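Local coordinates for capsular polysaccharide export system protein KpsC (Thermosulfurimonas dismutans, PDB 6MGB) that transfers Kdo in beta(2,4) linkage as a CMP-binding glycosyltransferase, probably building the glycolipid on which Gram-negative capsules are carried, at residues E109-L112 / G116-T119. Sequence-based numbering, arbitrary orientation.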
loop_
_atom_site.group_PDB
_atom_site.type_symbol
_atom_site.label_atom_id
_atom_site.label_comp_id
_atom_site.label_asym_id
_atom_site.label_seq_id
_atom_site.Cartn_x
_atom_site.Cartn_y
_atom_site.Cartn_z
ATOM N N GLU A 109 -6.501 2.739 10.501
ATOM C CA GLU A 109 -7.938 2.604 10.704
ATOM C C GLU A 109 -8.402 3.451 11.880
ATOM O O GLU A 109 -9.485 4.045 11.840
ATOM C CB GLU A 109 -8.309 1.138 10.927
ATOM C CG GLU A 109 -9.810 0.883 10.906
ATOM C CD GLU A 109 -10.170 -0.531 11.309
ATOM O OE1 GLU A 109 -10.448 -1.355 10.413
ATOM O OE2 GLU A 109 -10.171 -0.820 12.524
ATOM N N ASN A 110 -7.592 3.522 12.939
ATOM C CA ASN A 110 -7.948 4.349 14.087
ATOM C C ASN A 110 -7.980 5.826 13.708
ATOM O O ASN A 110 -8.892 6.557 14.112
ATOM C CB ASN A 110 -6.967 4.109 15.236
ATOM C CG ASN A 110 -7.189 2.775 15.930
ATOM O OD1 ASN A 110 -8.227 2.132 15.761
ATOM N ND2 ASN A 110 -6.216 2.364 16.739
ATOM N N LEU A 111 -6.993 6.284 12.932
ATOM C CA LEU A 111 -7.006 7.668 12.467
ATOM C C LEU A 111 -8.275 7.970 11.683
ATOM O O LEU A 111 -8.894 9.026 11.866
ATOM C CB LEU A 111 -5.774 7.947 11.604
ATOM C CG LEU A 111 -4.435 8.071 12.334
ATOM C CD1 LEU A 111 -3.294 8.111 11.333
ATOM C CD2 LEU A 111 -4.413 9.313 13.210
ATOM N N LEU A 112 -8.685 7.048 10.812
ATOM C CA LEU A 112 -9.860 7.282 9.980
ATOM C C LEU A 112 -11.146 7.197 10.789
ATOM O O LEU A 112 -12.101 7.930 10.507
ATOM C CB LEU A 112 -9.883 6.278 8.830
ATOM C CG LEU A 112 -8.739 6.427 7.819
ATOM C CD1 LEU A 112 -8.623 5.203 6.920
ATOM C CD2 LEU A 112 -8.931 7.679 6.976
ATOM N N GLY A 116 -8.847 13.297 15.244
ATOM C CA GLY A 116 -7.767 13.867 16.021
ATOM C C GLY A 116 -6.725 14.607 15.212
ATOM O O GLY A 116 -5.699 15.005 15.776
ATOM N N TRP A 117 -6.961 14.821 13.916
ATOM C CA TRP A 117 -5.935 15.336 13.020
ATOM C C TRP A 117 -6.450 16.262 11.929
ATOM O O TRP A 117 -5.623 16.854 11.228
ATOM C CB TRP A 117 -5.204 14.162 12.349
ATOM C CG TRP A 117 -6.144 13.181 11.711
ATOM C CD1 TRP A 117 -6.674 12.061 12.282
ATOM C CD2 TRP A 117 -6.675 13.241 10.381
ATOM N NE1 TRP A 117 -7.499 11.419 11.391
ATOM C CE2 TRP A 117 -7.516 12.123 10.215
ATOM C CE3 TRP A 117 -6.520 14.131 9.316
ATOM C CZ2 TRP A 117 -8.199 11.871 9.027
ATOM C CZ3 TRP A 117 -7.197 13.879 8.133
ATOM C CH2 TRP A 117 -8.027 12.759 8.000
ATOM N N GLU A 118 -7.761 16.412 11.747
ATOM C CA GLU A 118 -8.304 17.182 10.628
ATOM C C GLU A 118 -8.234 18.665 10.963
ATOM O O GLU A 118 -9.026 19.174 11.761
ATOM C CB GLU A 118 -9.737 16.761 10.325
ATOM C CG GLU A 118 -9.935 15.264 10.161
ATOM C CD GLU A 118 -10.335 14.580 11.453
ATOM O OE1 GLU A 118 -9.836 14.988 12.526
ATOM O OE2 GLU A 118 -11.157 13.641 11.398
ATOM N N THR A 119 -7.287 19.366 10.349
ATOM C CA THR A 119 -7.160 20.803 10.504
ATOM C C THR A 119 -7.132 21.466 9.138
ATOM O O THR A 119 -6.725 20.846 8.150
ATOM C CB THR A 119 -5.882 21.177 11.266
ATOM O OG1 THR A 119 -4.736 20.842 10.474
ATOM C CG2 THR A 119 -5.814 20.436 12.577
#
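L111, in helix 107-114, meets W117 of the following loop through both its carbonyl oxygen and its side chain. Two residues earlier, E109 forms salt bridges with R282 and R283, tying the same helix to a distant part of the chain. The carbonyl of L111 accepts a nearly straight hydrogen bond from the indole, W117 NE1 to L111 O being 2.8 Å with an N-H...O angle of 178°. This oxygen lies at the ring edge, practically in the indole plane, whereas NE1 approaches from above the carbonyl plane. Alongside the bond, L111 CD2 sits 3.7 Å from W117 CD1, at the pyrrole edge and off to the other side of the ring plane from E118 CG. The chi1 of W117 (52°) sets CG between backbone N and carbonyl carbon and turns the indole back toward helix 107-114, which the chain has just left. L112 directs its side chain to L292 and A295 of helix 289-299, and its carbonyl oxygen takes a hydrogen bond from R287.

In the loop, G116 has phi 98°, a conformation suited to glycine. E118 folds back so that its CG lies over the rim of one indole face, 3.5 Å above the plane, and its OE1 accepts a bond from W117 N at 3.2 Å; OE2 pairs with R287. T119 N-caps helix 120-135 through L122 N. W117 also packs on A295 and L299 of helix 289-299. The N-H of this buried indole is met by L111 O, in the last turn of helix 107-114; the straight bond, with L111 O in the ring plane, limits the ring's rotation and joins the end of that helix to the loop leading into helix 120-135.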